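Local coordinates for At5g01750 protein (Arabidopsis thaliana, PDB 1ZXU) that is of unknown function but belongs to the LOR family and might be related to phospholipid scramblases and tubby-like membrane-tethered transcription factors, at residues 77-82 / 88-93; 102-107 / 204-209. One frame throughout, in Å; residues are numbered along the deposited sequence.

Contact 1: residues 77-82 / 88-93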
loop_
_atom_site.group_PDB
_atom_site.type_symbol
_atom_site.label_atom_id
_atom_site.label_comp_id
_atom_site.label_asym_id
_atom_site.label_seq_id
_atom_site.Cartn_x
_atom_site.Cartn_y
_atom_site.Cartn_z
ATOM N N LYS A 77 2.388 6.715 -12.681
ATOM C CA LYS A 77 3.381 5.980 -11.871
ATOM C C LYS A 77 3.524 6.709 -10.539
ATOM O O LYS A 77 3.522 7.943 -10.491
ATOM C CB LYS A 77 4.792 5.981 -12.500
ATOM C CG LYS A 77 5.090 5.021 -13.566
ATOM C CD LYS A 77 6.626 4.911 -13.660
ATOM C CE LYS A 77 7.072 4.112 -14.879
ATOM N NZ LYS A 77 6.828 4.792 -16.190
ATOM N N ARG A 78 3.664 5.947 -9.443
ATOM C CA ARG A 78 4.035 6.544 -8.200
ATOM C C ARG A 78 5.139 5.659 -7.645
ATOM O O ARG A 78 5.125 4.470 -7.875
ATOM C CB ARG A 78 2.857 6.475 -7.218
ATOM C CG ARG A 78 3.002 7.434 -6.082
ATOM C CD ARG A 78 2.417 8.808 -6.522
ATOM N NE ARG A 78 1.108 8.546 -7.109
ATOM C CZ ARG A 78 -0.031 8.596 -6.433
ATOM N NH1 ARG A 78 -0.070 9.021 -5.161
ATOM N NH2 ARG A 78 -1.166 8.304 -7.071
ATOM N N VAL A 79 6.056 6.242 -6.900
ATOM C CA VAL A 79 7.040 5.452 -6.166
ATOM C C VAL A 79 6.939 5.712 -4.653
ATOM O O VAL A 79 6.608 6.815 -4.226
ATOM C CB VAL A 79 8.506 5.762 -6.687
ATOM C CG1 VAL A 79 8.883 7.187 -6.397
ATOM C CG2 VAL A 79 9.541 4.809 -6.053
ATOM N N LEU A 80 7.162 4.672 -3.862
ATOM C CA LEU A 80 7.300 4.767 -2.388
ATOM C C LEU A 80 8.771 4.698 -2.095
ATOM O O LEU A 80 9.420 3.703 -2.473
ATOM C CB LEU A 80 6.590 3.579 -1.704
ATOM C CG LEU A 80 5.156 3.926 -1.399
ATOM C CD1 LEU A 80 4.409 3.959 -2.754
ATOM C CD2 LEU A 80 4.631 2.841 -0.503
ATOM N N LEU A 81 9.310 5.752 -1.483
ATOM C CA LEU A 81 10.742 5.817 -1.122
ATOM C C LEU A 81 10.869 5.630 0.349
ATOM O O LEU A 81 10.023 6.086 1.107
ATOM C CB LEU A 81 11.343 7.190 -1.462
ATOM C CG LEU A 81 11.048 7.666 -2.891
ATOM C CD1 LEU A 81 11.581 9.113 -3.074
ATOM C CD2 LEU A 81 11.744 6.821 -3.851
ATOM N N ASP A 82 11.927 4.971 0.786
ATOM C CA ASP A 82 12.172 4.985 2.250
ATOM C C ASP A 82 12.839 6.317 2.742
ATOM O O ASP A 82 12.979 7.270 1.981
ATOM C CB ASP A 82 12.917 3.733 2.694
ATOM C CG ASP A 82 14.373 3.714 2.248
ATOM O OD1 ASP A 82 14.943 4.772 1.902
ATOM O OD2 ASP A 82 14.928 2.591 2.189
ATOM N N VAL A 88 11.247 1.731 -2.736
ATOM C CA VAL A 88 10.866 0.490 -2.132
ATOM C C VAL A 88 9.989 -0.305 -3.135
ATOM O O VAL A 88 10.213 -1.509 -3.385
ATOM C CB VAL A 88 10.074 0.765 -0.844
ATOM C CG1 VAL A 88 9.487 -0.542 -0.243
ATOM C CG2 VAL A 88 11.011 1.563 0.166
ATOM N N VAL A 89 8.935 0.379 -3.593
ATOM C CA VAL A 89 8.140 -0.171 -4.706
ATOM C C VAL A 89 7.743 0.941 -5.683
ATOM O O VAL A 89 7.715 2.128 -5.329
ATOM C CB VAL A 89 6.826 -0.901 -4.271
ATOM C CG1 VAL A 89 7.150 -2.194 -3.430
ATOM C CG2 VAL A 89 5.910 0.039 -3.519
ATOM N N THR A 90 7.422 0.514 -6.902
ATOM C CA THR A 90 6.854 1.426 -7.947
ATOM C C THR A 90 5.470 0.899 -8.307
ATOM O O THR A 90 5.318 -0.305 -8.502
ATOM C CB THR A 90 7.764 1.436 -9.199
ATOM O OG1 THR A 90 9.027 2.011 -8.822
ATOM C CG2 THR A 90 7.141 2.342 -10.261
ATOM N N LEU A 91 4.492 1.795 -8.302
ATOM C CA LEU A 91 3.093 1.414 -8.730
ATOM C C LEU A 91 2.887 2.005 -10.110
ATOM O O LEU A 91 3.215 3.196 -10.331
ATOM C CB LEU A 91 2.118 2.100 -7.780
ATOM C CG LEU A 91 2.098 1.507 -6.392
ATOM C CD1 LEU A 91 3.220 2.005 -5.526
ATOM C CD2 LEU A 91 0.783 1.922 -5.754
ATOM N N ARG A 92 2.333 1.215 -11.016
ATOM C CA ARG A 92 2.045 1.720 -12.368
ATOM C C ARG A 92 0.595 1.414 -12.669
ATOM O O ARG A 92 0.140 0.292 -12.486
ATOM C CB ARG A 92 2.967 1.096 -13.430
ATOM C CG ARG A 92 2.897 1.815 -14.777
ATOM C CD ARG A 92 3.815 1.167 -15.827
ATOM N NE ARG A 92 3.444 -0.231 -16.066
ATOM C CZ ARG A 92 4.154 -1.083 -16.804
ATOM N NH1 ARG A 92 5.288 -0.695 -17.381
ATOM N NH2 ARG A 92 3.733 -2.331 -16.960
ATOM N N GLU A 93 -0.133 2.424 -13.108
ATOM C CA GLU A 93 -1.485 2.169 -13.613
ATOM C C GLU A 93 -1.301 1.858 -15.076
ATOM O O GLU A 93 -0.820 2.732 -15.818
ATOM C CB GLU A 93 -2.351 3.408 -13.505
ATOM C CG GLU A 93 -2.403 4.042 -12.147
ATOM C CD GLU A 93 -3.477 5.087 -12.073
ATOM O OE1 GLU A 93 -3.234 6.238 -12.512
ATOM O OE2 GLU A 93 -4.583 4.748 -11.595
#
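Lys77 and Arg92 form a non-hydrogen-bonded antiparallel pair. Their side chains lie alongside each other, with CG of Lys77 4.1 Å from CG of Arg92. The contact is between methylenes; the two like-charged ends stay apart. Arg78 and Leu91 form a hydrogen-bonded pair. Arg78 N gives a bond to Leu91 O, and Leu91 N gives one of 2.8 Å back to Arg78 O. The guanidinium of Arg78 leads away from the hairpin, where NH1 bonds to Gly52 O. Val79 returns to the face of Lys77. Its CG2 is anti to the backbone N and lies 3.3 Å from Val89 O, beside Thr90. The hydroxyl of Thr90 has its polar partner elsewhere, at Gly107 O. Leu80 turns to the face that carries Leu91. Its CD1 meets CD1 of Leu91 at 3.6 Å, and its CB rests on CG2 of Val89. Leu80 N bonds to Val89 O, while Leu80 O accepts a 2.7 Å bond from Val88 N. Val88 and Val89 thus both stand opposite Leu80, which makes a classic beta bulge. At the end, CB of Asp82 touches CG2 of Val88 at 3.8 Å. OD1 of Asp82 bonds to Ser84 OG and Thr86 N within the turn. The chemistry is therefore divided. Four backbone bonds, three of them nearly straight, set the hairpin register. Leu80, Val89 and Leu91 make most of one face apolar, and Leu80 and Leu91 meet helix 197-211; Arg78 shares that face. Lys77 and Arg92 keep the other face polar at its partly exposed end.

Contact 2: residues 102-107 / 204-209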
loop_
_atom_site.group_PDB
_atom_site.type_symbol
_atom_site.label_atom_id
_atom_site.label_comp_id
_atom_site.label_asym_id
_atom_site.label_seq_id
_atom_site.Cartn_x
_atom_site.Cartn_y
_atom_site.Cartn_z
ATOM N N TRP A 102 -3.665 -1.872 -11.334
ATOM C CA TRP A 102 -2.299 -1.346 -10.972
ATOM C C TRP A 102 -1.381 -2.525 -10.898
ATOM O O TRP A 102 -1.794 -3.611 -10.450
ATOM C CB TRP A 102 -2.279 -0.655 -9.586
ATOM C CG TRP A 102 -3.152 0.572 -9.480
ATOM C CD1 TRP A 102 -2.749 1.867 -9.571
ATOM C CD2 TRP A 102 -4.588 0.593 -9.345
ATOM N NE1 TRP A 102 -3.843 2.711 -9.453
ATOM C CE2 TRP A 102 -4.977 1.955 -9.299
ATOM C CE3 TRP A 102 -5.552 -0.402 -9.161
ATOM C CZ2 TRP A 102 -6.316 2.345 -9.124
ATOM C CZ3 TRP A 102 -6.903 -0.023 -8.989
ATOM C CH2 TRP A 102 -7.263 1.354 -8.973
ATOM N N GLN A 103 -0.131 -2.350 -11.348
ATOM C CA GLN A 103 0.884 -3.365 -10.996
ATOM C C GLN A 103 1.916 -2.696 -10.101
ATOM O O GLN A 103 2.172 -1.499 -10.229
ATOM C CB GLN A 103 1.570 -3.944 -12.219
ATOM C CG GLN A 103 0.564 -4.769 -13.039
ATOM C CD GLN A 103 1.177 -5.642 -14.082
ATOM O OE1 GLN A 103 2.038 -5.203 -14.854
ATOM N NE2 GLN A 103 0.719 -6.896 -14.133
ATOM N N VAL A 104 2.510 -3.493 -9.224
ATOM C CA VAL A 104 3.407 -2.935 -8.228
ATOM C C VAL A 104 4.650 -3.802 -8.375
ATOM O O VAL A 104 4.569 -5.055 -8.357
ATOM C CB VAL A 104 2.840 -3.109 -6.811
ATOM C CG1 VAL A 104 3.810 -2.512 -5.785
ATOM C CG2 VAL A 104 1.534 -2.344 -6.642
ATOM N N PHE A 105 5.776 -3.090 -8.493
ATOM C CA PHE A 105 7.087 -3.693 -8.814
ATOM C C PHE A 105 8.057 -3.426 -7.700
ATOM O O PHE A 105 7.950 -2.420 -7.004
ATOM C CB PHE A 105 7.662 -3.006 -10.055
ATOM C CG PHE A 105 6.770 -3.161 -11.270
ATOM C CD1 PHE A 105 6.948 -4.264 -12.096
ATOM C CD2 PHE A 105 5.736 -2.272 -11.522
ATOM C CE1 PHE A 105 6.136 -4.505 -13.205
ATOM C CE2 PHE A 105 4.879 -2.505 -12.671
ATOM C CZ PHE A 105 5.115 -3.634 -13.506
ATOM N N ARG A 106 9.006 -4.320 -7.552
ATOM C CA ARG A 106 10.153 -4.107 -6.637
ATOM C C ARG A 106 10.966 -2.877 -6.993
ATOM O O ARG A 106 11.346 -2.679 -8.147
ATOM C CB ARG A 106 11.146 -5.264 -6.777
ATOM C CG ARG A 106 10.594 -6.620 -6.629
ATOM C CD ARG A 106 11.704 -7.731 -6.888
ATOM N NE ARG A 106 11.085 -9.040 -6.676
ATOM C CZ ARG A 106 10.976 -9.630 -5.486
ATOM N NH1 ARG A 106 11.512 -9.040 -4.415
ATOM N NH2 ARG A 106 10.337 -10.811 -5.377
ATOM N N GLY A 107 11.263 -2.068 -5.979
ATOM C CA GLY A 107 12.214 -0.954 -6.129
ATOM C C GLY A 107 11.778 0.080 -7.121
ATOM O O GLY A 107 10.570 0.455 -7.136
ATOM N N VAL A 204 -2.728 1.707 0.526
ATOM C CA VAL A 204 -3.201 3.020 0.933
ATOM C C VAL A 204 -3.008 4.031 -0.193
ATOM O O VAL A 204 -3.925 4.818 -0.500
ATOM C CB VAL A 204 -2.479 3.470 2.197
ATOM C CG1 VAL A 204 -2.780 5.007 2.497
ATOM C CG2 VAL A 204 -2.900 2.529 3.375
ATOM N N VAL A 205 -1.866 3.931 -0.853
ATOM C CA VAL A 205 -1.574 4.767 -2.023
ATOM C C VAL A 205 -2.597 4.547 -3.153
ATOM O O VAL A 205 -3.124 5.501 -3.718
ATOM C CB VAL A 205 -0.134 4.589 -2.508
ATOM C CG1 VAL A 205 0.085 5.368 -3.829
ATOM C CG2 VAL A 205 0.852 5.075 -1.383
ATOM N N ILE A 206 -2.851 3.298 -3.461
ATOM C CA ILE A 206 -3.872 2.960 -4.479
ATOM C C ILE A 206 -5.283 3.447 -4.078
ATOM O O ILE A 206 -6.045 3.971 -4.929
ATOM C CB ILE A 206 -3.863 1.440 -4.766
ATOM C CG1 ILE A 206 -2.561 1.079 -5.487
ATOM C CG2 ILE A 206 -5.059 1.059 -5.615
ATOM C CD1 ILE A 206 -2.284 -0.434 -5.556
ATOM N N LEU A 207 -5.679 3.260 -2.817
ATOM C CA LEU A 207 -6.974 3.775 -2.372
ATOM C C LEU A 207 -7.069 5.264 -2.529
ATOM O O LEU A 207 -8.104 5.796 -2.922
ATOM C CB LEU A 207 -7.222 3.388 -0.924
ATOM C CG LEU A 207 -7.476 1.895 -0.737
ATOM C CD1 LEU A 207 -7.374 1.535 0.711
ATOM C CD2 LEU A 207 -8.899 1.584 -1.315
ATOM N N ASP A 208 -6.000 5.954 -2.153
ATOM C CA ASP A 208 -5.966 7.408 -2.318
ATOM C C ASP A 208 -6.124 7.781 -3.828
ATOM O O ASP A 208 -6.867 8.731 -4.157
ATOM C CB ASP A 208 -4.649 7.923 -1.804
ATOM C CG ASP A 208 -4.500 9.421 -2.024
ATOM O OD1 ASP A 208 -5.096 10.144 -1.242
ATOM O OD2 ASP A 208 -3.798 9.786 -2.973
ATOM N N ASP A 209 -5.498 7.018 -4.709
ATOM C CA ASP A 209 -5.535 7.269 -6.180
ATOM C C ASP A 209 -6.961 7.094 -6.661
ATOM O O ASP A 209 -7.447 7.914 -7.451
ATOM C CB ASP A 209 -4.674 6.267 -6.916
ATOM C CG ASP A 209 -4.386 6.692 -8.347
ATOM O OD1 ASP A 209 -4.096 7.893 -8.568
ATOM O OD2 ASP A 209 -4.452 5.807 -9.224
#
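Ile206 has CG2 anti to its own backbone N, and CG1 beside that N (chi1 -69°). This branch arrangement sets CG2 over the ring of Trp102 and runs the CG1-CD1 arm back toward the strand. On the other side, the Trp102 side chain (chi1 -63°, chi2 -99°) presents a ring face to the helix. CG2 of Ile206 sits 3.6 Å from the centroid of the six-membered ring of Trp102, almost on the ring normal. This is a CH-pi contact over the face. CD1 of Ile206 lies 4.0 Å from CB of Trp102. It also comes within 4.4 Å of CG2 of Val104, two residues further along the strand. Asp209, three residues and nearly one turn beyond Ile206, reaches the indole edge. Trp102 NE1 donates to Asp209 OD2 over 3.2 Å, with the acceptor close to the ring plane. The indole N-H meets the anti side of that oxygen, somewhat out of the carboxylate plane, and the carboxylate stands steeply to the ring. Face and edge of one indole are thus held by neighbouring turns of the helix, which would limit its rotation. An alanine in place of Trp102 is likely to leave Ile206 CG2 without its aromatic surface and deprive Asp209 OD2 of its indole donor. The contact lies inside the barrel, joining strand 101-106 to the central helix 197-211. Ile206 also touches Leu91 of strand 87-92, Val119 of strand 115-120 and Leu131 of strand 131-135. Trp102 touches Leu131 too.

In the fold
The two contacts follow one another along the chain, with both strands of contact 1 coming before strand 101-106, and their centres are 6 Å apart. Contact 1 is a local hairpin between sheet neighbours. Contact 2 joins segments with 96 residues between them and ties the next strand to the C-terminal helix. Strands 87-92 and 101-106 are adjacent in the antiparallel sheet, which closes into a barrel. Helix 197-211 meets both: Leu80 and Leu91 of contact 1 and Trp102 of contact 2 touch it. The carboxylates of Glu93 and Asp209 come close between the contacts, so a shared proton is possible. The arrangement, a barrel of antiparallel strands around a central helix, is consistent with the Tubby_C clan.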